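Local coordinates for protein putative oxidoreductase yhhX (Escherichia coli K-12, PDB 3F4L) that probably acts as an NADP-dependent oxidoreductase of the Gfo/Idh/MocA family, perhaps oxidising scyllo-inositol, at residues S199-E211 and K220-D232. Residues are numbered along the deposited sequence; the frame is centred on the assembly and turned at random.
Sequences SLRNKANPDDTFE and KAIVKTSHLVKID
A bend in the Arg201 chain (chi3 -59°) and a His227 ring turned with CG beside its backbone N (chi1 -71°) lay the guanidinium flat on the imidazole, His227 CG over its centre, group centres 4.0 Å apart and planes 27° from parallel. Asp208 grips both layers of the stack. At the ring edge, His227 ND1 donates in plane to a lone pair of Asp208 O, 2.9 Å away; on the guanidinium side, Arg201 NE forms a salt bridge with Asp208 OD2 at 3.0 Å, while NH1 is hydrogen-bonded to Arg157 O. With an alanine in place of this arginine, the imidazole would probably lose the group stacked on its face and Asp208 OD2 the charge paired with it. Beside the stack, Leu228 CD1 packs on Leu200 CB. Farther along, Phe210 and Thr225 exchange two backbone hydrogen bonds, and the phenyl ring lies against Thr225 CG2. Beyond them, Glu211 and Lys224 run side by side to a salt bridge, OE1 to NZ 2.9 Å; Lys220 of the second subunit also grips OE1. These two pairs belong to the antiparallel beta hairpin 209-216/219-225, its open-end loops pinned by the stack, in the large sheet of the Gfo/Idh/MocA C-terminal alpha/beta domain.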
ATOM      1  N   SER A 199     -12.502   1.078  11.767  1.00 22.98           N
ATOM      2  CA  SER A 199     -12.715   2.116  12.772  1.00 24.41           C
ATOM      3  C   SER A 199     -11.709   1.782  13.874  1.00 22.16           C
ATOM      4  O   SER A 199     -11.934   0.875  14.675  1.00 22.92           O
ATOM      5  CB  SER A 199     -14.147   2.040  13.307  1.00 25.21           C
ATOM      6  OG  SER A 199     -14.360   3.037  14.288  1.00 26.95           O
ATOM      7  N   LEU A 200     -10.597   2.511  13.899  1.00 21.27           N
ATOM      8  CA  LEU A 200      -9.519   2.253  14.851  1.00 21.32           C
ATOM      9  C   LEU A 200      -9.457   3.068  16.139  1.00 20.46           C
ATOM     10  O   LEU A 200      -9.188   2.524  17.204  1.00 21.26           O
ATOM     11  CB  LEU A 200      -8.174   2.410  14.136  1.00 21.23           C
ATOM     12  CG  LEU A 200      -7.865   1.468  12.972  1.00 20.40           C
ATOM     13  CD1 LEU A 200      -6.565   1.915  12.304  1.00 21.19           C
ATOM     14  CD2 LEU A 200      -7.746   0.041  13.469  1.00 20.65           C
ATOM     15  N   ARG A 201      -9.661   4.377  16.037  1.00 19.56           N
ATOM     16  CA  ARG A 201      -9.573   5.246  17.202  1.00 19.38           C
ATOM     17  C   ARG A 201     -10.657   5.032  18.251  1.00 20.65           C
ATOM     18  O   ARG A 201     -10.367   4.981  19.449  1.00 19.82           O
ATOM     19  CB  ARG A 201      -9.578   6.704  16.755  1.00 20.70           C
ATOM     20  CG  ARG A 201      -8.363   7.098  15.938  1.00 20.51           C
ATOM     21  CD  ARG A 201      -8.474   8.539  15.498  1.00 20.53           C
ATOM     22  NE  ARG A 201      -9.679   8.753  14.707  1.00 19.06           N
ATOM     23  CZ  ARG A 201     -10.105   9.945  14.300  1.00 17.93           C
ATOM     24  NH1 ARG A 201      -9.427  11.039  14.608  1.00 17.37           N
ATOM     25  NH2 ARG A 201     -11.211  10.037  13.572  1.00 18.39           N
ATOM     26  N   ASN A 202     -11.902   4.929  17.807  1.00 19.36           N
ATOM     27  CA  ASN A 202     -13.017   4.722  18.726  1.00 20.65           C
ATOM     28  C   ASN A 202     -14.002   3.769  18.080  1.00 20.24           C
ATOM     29  O   ASN A 202     -14.706   4.145  17.141  1.00 21.80           O
ATOM     30  CB  ASN A 202     -13.721   6.043  19.031  1.00 18.45           C
ATOM     31  CG  ASN A 202     -14.748   5.905  20.135  1.00 17.78           C
ATOM     32  OD1 ASN A 202     -15.376   4.855  20.275  1.00 19.84           O
ATOM     33  ND2 ASN A 202     -14.938   6.970  20.918  1.00 15.58           N
ATOM     34  N   LYS A 203     -14.057   2.542  18.585  1.00 23.01           N
ATOM     35  CA  LYS A 203     -14.943   1.527  18.021  1.00 24.15           C
ATOM     36  C   LYS A 203     -16.422   1.898  17.979  1.00 24.73           C
ATOM     37  O   LYS A 203     -17.216   1.216  17.334  1.00 25.00           O
ATOM     38  CB  LYS A 203     -14.762   0.197  18.761  1.00 26.78           C
ATOM     39  CG  LYS A 203     -13.554  -0.609  18.298  1.00 29.17           C
ATOM     40  CD  LYS A 203     -13.661  -0.936  16.818  1.00 32.39           C
ATOM     41  CE  LYS A 203     -12.512  -1.809  16.336  1.00 36.52           C
ATOM     42  NZ  LYS A 203     -11.177  -1.158  16.468  1.00 36.53           N
ATOM     43  N   ALA A 204     -16.800   2.981  18.648  1.00 24.18           N
ATOM     44  CA  ALA A 204     -18.195   3.387  18.639  1.00 22.98           C
ATOM     45  C   ALA A 204     -18.507   4.237  17.408  1.00 22.92           C
ATOM     46  O   ALA A 204     -19.668   4.380  17.029  1.00 24.50           O
ATOM     47  CB  ALA A 204     -18.523   4.172  19.914  1.00 22.44           C
ATOM     48  N   ASN A 205     -17.463   4.789  16.788  1.00 22.17           N
ATOM     49  CA  ASN A 205     -17.605   5.668  15.622  1.00 22.74           C
ATOM     50  C   ASN A 205     -17.543   5.003  14.243  1.00 22.72           C
ATOM     51  O   ASN A 205     -17.123   3.854  14.104  1.00 22.71           O
ATOM     52  CB  ASN A 205     -16.517   6.753  15.661  1.00 21.93           C
ATOM     53  CG  ASN A 205     -16.601   7.621  16.897  1.00 19.59           C
ATOM     54  OD1 ASN A 205     -17.455   7.415  17.753  1.00 18.25           O
ATOM     55  ND2 ASN A 205     -15.710   8.596  16.995  1.00 17.42           N
ATOM     56  N   PRO A 206     -17.979   5.730  13.200  1.00 23.49           N
ATOM     57  CA  PRO A 206     -17.946   5.201  11.833  1.00 23.36           C
ATOM     58  C   PRO A 206     -16.458   5.063  11.460  1.00 22.91           C
ATOM     59  O   PRO A 206     -15.590   5.543  12.187  1.00 21.79           O
ATOM     60  CB  PRO A 206     -18.642   6.296  11.027  1.00 23.71           C
ATOM     61  CG  PRO A 206     -19.626   6.871  12.026  1.00 25.37           C
ATOM     62  CD  PRO A 206     -18.769   6.974  13.263  1.00 22.89           C
ATOM     63  N   ASP A 207     -16.167   4.418  10.337  1.00 23.66           N
ATOM     64  CA  ASP A 207     -14.786   4.219   9.901  1.00 21.32           C
ATOM     65  C   ASP A 207     -13.948   5.498   9.842  1.00 19.85           C
ATOM     66  O   ASP A 207     -14.441   6.564   9.473  1.00 18.41           O
ATOM     67  CB  ASP A 207     -14.770   3.565   8.522  1.00 22.50           C
ATOM     68  CG  ASP A 207     -15.274   4.497   7.431  1.00 24.93           C
ATOM     69  OD1 ASP A 207     -16.506   4.711   7.342  1.00 20.27           O
ATOM     70  OD2 ASP A 207     -14.431   5.026   6.670  1.00 24.63           O
ATOM     71  N   ASP A 208     -12.673   5.378  10.202  1.00 18.46           N
ATOM     72  CA  ASP A 208     -11.740   6.504  10.167  1.00 20.43           C
ATOM     73  C   ASP A 208     -10.471   6.071   9.451  1.00 20.43           C
ATOM     74  O   ASP A 208      -9.472   6.789   9.430  1.00 20.66           O
ATOM     75  CB  ASP A 208     -11.378   6.960  11.587  1.00 20.73           C
ATOM     76  CG  ASP A 208     -10.704   5.866  12.402  1.00 23.53           C
ATOM     77  OD1 ASP A 208     -10.364   4.799  11.841  1.00 21.13           O
ATOM     78  OD2 ASP A 208     -10.510   6.081  13.615  1.00 20.61           O
ATOM     79  N   THR A 209     -10.532   4.888   8.859  1.00 20.28           N
ATOM     80  CA  THR A 209      -9.397   4.304   8.165  1.00 19.41           C
ATOM     81  C   THR A 209      -9.901   3.515   6.964  1.00 18.99           C
ATOM     82  O   THR A 209     -10.851   2.743   7.089  1.00 18.68           O
ATOM     83  CB  THR A 209      -8.664   3.325   9.095  1.00 21.29           C
ATOM     84  OG1 THR A 209      -8.414   3.968  10.350  1.00 18.35           O
ATOM     85  CG2 THR A 209      -7.350   2.859   8.473  1.00 19.62           C
ATOM     86  N   PHE A 210      -9.280   3.711   5.807  1.00 15.14           N
ATOM     87  CA  PHE A 210      -9.692   2.968   4.634  1.00 15.92           C
ATOM     88  C   PHE A 210      -8.626   2.895   3.566  1.00 15.02           C
ATOM     89  O   PHE A 210      -7.716   3.720   3.512  1.00 14.89           O
ATOM     90  CB  PHE A 210     -10.974   3.558   4.023  1.00 15.86           C
ATOM     91  CG  PHE A 210     -10.778   4.871   3.313  1.00 14.18           C
ATOM     92  CD1 PHE A 210     -11.067   6.075   3.945  1.00 15.36           C
ATOM     93  CD2 PHE A 210     -10.310   4.905   2.005  1.00 17.78           C
ATOM     94  CE1 PHE A 210     -10.894   7.288   3.287  1.00 16.80           C
ATOM     95  CE2 PHE A 210     -10.130   6.117   1.337  1.00 15.97           C
ATOM     96  CZ  PHE A 210     -10.422   7.308   1.976  1.00 17.75           C
ATOM     97  N   GLU A 211      -8.747   1.873   2.731  1.00 15.95           N
ATOM     98  CA  GLU A 211      -7.862   1.683   1.598  1.00 16.10           C
ATOM     99  C   GLU A 211      -8.714   1.036   0.521  1.00 17.52           C
ATOM    100  O   GLU A 211      -9.255  -0.052   0.713  1.00 18.19           O
ATOM    101  CB  GLU A 211      -6.683   0.765   1.923  1.00 21.00           C
ATOM    102  CG  GLU A 211      -5.741   0.610   0.722  1.00 21.46           C
ATOM    103  CD  GLU A 211      -4.548  -0.289   0.989  1.00 29.30           C
ATOM    104  OE1 GLU A 211      -4.013  -0.264   2.122  1.00 31.17           O
ATOM    105  OE2 GLU A 211      -4.129  -1.008   0.052  1.00 30.68           O
ATOM    106  N   LYS A 220      -3.210  -0.986 -11.022  1.00 17.81           N
ATOM    107  CA  LYS A 220      -3.854  -0.892  -9.716  1.00 19.04           C
ATOM    108  C   LYS A 220      -3.625   0.494  -9.112  1.00 19.06           C
ATOM    109  O   LYS A 220      -2.484   0.960  -9.002  1.00 18.11           O
ATOM    110  CB  LYS A 220      -3.337  -1.969  -8.742  1.00 19.09           C
ATOM    111  CG  LYS A 220      -4.089  -1.973  -7.397  1.00 19.53           C
ATOM    112  CD  LYS A 220      -3.635  -3.057  -6.422  1.00 20.31           C
ATOM    113  CE  LYS A 220      -2.308  -2.737  -5.766  1.00 21.60           C
ATOM    114  NZ  LYS A 220      -1.894  -3.823  -4.819  1.00 25.18           N
ATOM    115  N   ALA A 221      -4.725   1.151  -8.750  1.00 18.49           N
ATOM    116  CA  ALA A 221      -4.687   2.472  -8.142  1.00 18.66           C
ATOM    117  C   ALA A 221      -5.172   2.328  -6.705  1.00 19.37           C
ATOM    118  O   ALA A 221      -6.286   1.855  -6.449  1.00 18.93           O
ATOM    119  CB  ALA A 221      -5.589   3.434  -8.901  1.00 17.95           C
ATOM    120  N   ILE A 222      -4.331   2.751  -5.773  1.00 19.68           N
ATOM    121  CA  ILE A 222      -4.627   2.666  -4.351  1.00 18.01           C
ATOM    122  C   ILE A 222      -4.959   4.027  -3.737  1.00 18.46           C
ATOM    123  O   ILE A 222      -4.238   5.004  -3.930  1.00 17.51           O
ATOM    124  CB  ILE A 222      -3.424   2.052  -3.613  1.00 18.55           C
ATOM    125  CG1 ILE A 222      -3.255   0.590  -4.054  1.00 20.29           C
ATOM    126  CG2 ILE A 222      -3.614   2.156  -2.111  1.00 18.87           C
ATOM    127  CD1 ILE A 222      -2.010  -0.090  -3.491  1.00 22.42           C
ATOM    128  N   VAL A 223      -6.068   4.088  -3.012  1.00 17.42           N
ATOM    129  CA  VAL A 223      -6.470   5.318  -2.341  1.00 20.76           C
ATOM    130  C   VAL A 223      -6.647   4.959  -0.874  1.00 21.67           C
ATOM    131  O   VAL A 223      -7.395   4.040  -0.543  1.00 19.44           O
ATOM    132  CB  VAL A 223      -7.808   5.851  -2.868  1.00 21.88           C
ATOM    133  CG1 VAL A 223      -8.253   6.996  -2.020  1.00 24.31           C
ATOM    134  CG2 VAL A 223      -7.672   6.282  -4.329  1.00 25.80           C
ATOM    135  N   LYS A 224      -5.968   5.672   0.013  1.00 21.72           N
ATOM    136  CA  LYS A 224      -6.103   5.345   1.416  1.00 21.65           C
ATOM    137  C   LYS A 224      -5.886   6.509   2.358  1.00 20.91           C
ATOM    138  O   LYS A 224      -5.187   7.473   2.039  1.00 19.75           O
ATOM    139  CB  LYS A 224      -5.153   4.199   1.773  1.00 23.10           C
ATOM    140  CG  LYS A 224      -3.699   4.472   1.443  1.00 26.67           C
ATOM    141  CD  LYS A 224      -2.845   3.212   1.555  1.00 27.61           C
ATOM    142  CE  LYS A 224      -2.741   2.720   2.991  1.00 28.96           C
ATOM    143  NZ  LYS A 224      -1.924   1.474   3.081  1.00 31.09           N
ATOM    144  N   THR A 225      -6.529   6.416   3.517  1.00 21.85           N
ATOM    145  CA  THR A 225      -6.400   7.436   4.547  1.00 22.37           C
ATOM    146  C   THR A 225      -6.482   6.783   5.912  1.00 20.89           C
ATOM    147  O   THR A 225      -7.102   5.735   6.090  1.00 18.96           O
ATOM    148  CB  THR A 225      -7.503   8.529   4.490  1.00 24.23           C
ATOM    149  OG1 THR A 225      -8.613   8.139   5.304  1.00 33.29           O
ATOM    150  CG2 THR A 225      -7.954   8.782   3.079  1.00 24.83           C
ATOM    151  N   SER A 226      -5.848   7.422   6.880  1.00 19.14           N
ATOM    152  CA  SER A 226      -5.848   6.935   8.245  1.00 19.18           C
ATOM    153  C   SER A 226      -5.630   8.157   9.108  1.00 17.33           C
ATOM    154  O   SER A 226      -5.010   9.121   8.660  1.00 17.68           O
ATOM    155  CB  SER A 226      -4.701   5.944   8.457  1.00 17.31           C
ATOM    156  OG  SER A 226      -4.564   5.609   9.827  1.00 22.41           O
ATOM    157  N   HIS A 227      -6.165   8.138  10.325  1.00 16.45           N
ATOM    158  CA  HIS A 227      -5.967   9.258  11.241  1.00 18.52           C
ATOM    159  C   HIS A 227      -4.851   8.888  12.211  1.00 18.40           C
ATOM    160  O   HIS A 227      -4.680   9.536  13.244  1.00 18.50           O
ATOM    161  CB  HIS A 227      -7.250   9.561  12.029  1.00 21.25           C
ATOM    162  CG  HIS A 227      -8.336  10.181  11.203  1.00 24.41           C
ATOM    163  ND1 HIS A 227      -8.996   9.497  10.203  1.00 24.86           N
ATOM    164  CD2 HIS A 227      -8.868  11.425  11.223  1.00 24.46           C
ATOM    165  CE1 HIS A 227      -9.888  10.294   9.644  1.00 27.29           C
ATOM    166  NE2 HIS A 227      -9.832  11.470  10.244  1.00 26.63           N
ATOM    167  N   LEU A 228      -4.092   7.842  11.880  1.00 16.72           N
ATOM    168  CA  LEU A 228      -3.006   7.400  12.753  1.00 18.36           C
ATOM    169  C   LEU A 228      -1.689   7.225  12.000  1.00 16.58           C
ATOM    170  O   LEU A 228      -1.132   6.135  11.951  1.00 16.81           O
ATOM    171  CB  LEU A 228      -3.404   6.089  13.438  1.00 18.41           C
ATOM    172  CG  LEU A 228      -4.611   6.186  14.379  1.00 18.53           C
ATOM    173  CD1 LEU A 228      -5.023   4.792  14.826  1.00 21.91           C
ATOM    174  CD2 LEU A 228      -4.250   7.069  15.585  1.00 17.76           C
ATOM    175  N   VAL A 229      -1.201   8.318  11.423  1.00 16.80           N
ATOM    176  CA  VAL A 229       0.040   8.305  10.661  1.00 16.94           C
ATOM    177  C   VAL A 229       0.934   9.432  11.174  1.00 17.64           C
ATOM    178  O   VAL A 229       0.793  10.584  10.778  1.00 18.23           O
ATOM    179  CB  VAL A 229      -0.251   8.490   9.143  1.00 17.32           C
ATOM    180  CG1 VAL A 229       1.047   8.619   8.345  1.00 15.31           C
ATOM    181  CG2 VAL A 229      -1.065   7.316   8.639  1.00 18.10           C
ATOM    182  N   LYS A 230       1.847   9.085  12.070  1.00 18.53           N
ATOM    183  CA  LYS A 230       2.754  10.066  12.651  1.00 18.24           C
ATOM    184  C   LYS A 230       3.787  10.532  11.635  1.00 19.35           C
ATOM    185  O   LYS A 230       4.132  11.706  11.588  1.00 21.32           O
ATOM    186  CB  LYS A 230       3.436   9.479  13.884  1.00 19.95           C
ATOM    187  CG  LYS A 230       4.180  10.509  14.720  1.00 21.68           C
ATOM    188  CD  LYS A 230       3.232  11.600  15.237  1.00 23.89           C
ATOM    189  CE  LYS A 230       3.959  12.544  16.193  1.00 25.75           C
ATOM    190  NZ  LYS A 230       3.076  13.583  16.786  1.00 24.78           N
ATOM    191  N   ILE A 231       4.291   9.611  10.822  1.00 18.80           N
ATOM    192  CA  ILE A 231       5.260   9.976   9.790  1.00 19.26           C
ATOM    193  C   ILE A 231       4.569   9.769   8.444  1.00 17.61           C
ATOM    194  O   ILE A 231       4.318   8.634   8.037  1.00 14.11           O
ATOM    195  CB  ILE A 231       6.519   9.093   9.836  1.00 19.38           C
ATOM    196  CG1 ILE A 231       7.273   9.309  11.153  1.00 20.96           C
ATOM    197  CG2 ILE A 231       7.421   9.445   8.656  1.00 22.62           C
ATOM    198  CD1 ILE A 231       8.435   8.347  11.348  1.00 22.39           C
ATOM    199  N   ASP A 232       4.268  10.869   7.761  1.00 18.02           N
ATOM    200  CA  ASP A 232       3.563  10.825   6.487  1.00 19.06           C
ATOM    201  C   ASP A 232       4.190  10.039   5.346  1.00 18.54           C
ATOM    202  O   ASP A 232       5.412   9.925   5.235  1.00 16.81           O
ATOM    203  CB  ASP A 232       3.286  12.244   5.977  1.00 22.09           C
ATOM    204  CG  ASP A 232       2.029  12.850   6.581  1.00 27.85           C
ATOM    205  OD1 ASP A 232       1.011  12.135   6.679  1.00 30.17           O
ATOM    206  OD2 ASP A 232       2.053  14.040   6.948  1.00 28.74           O
TER
HETATM  207  O   HOH W   1      -7.253   5.921  11.626  1.00 25.06           O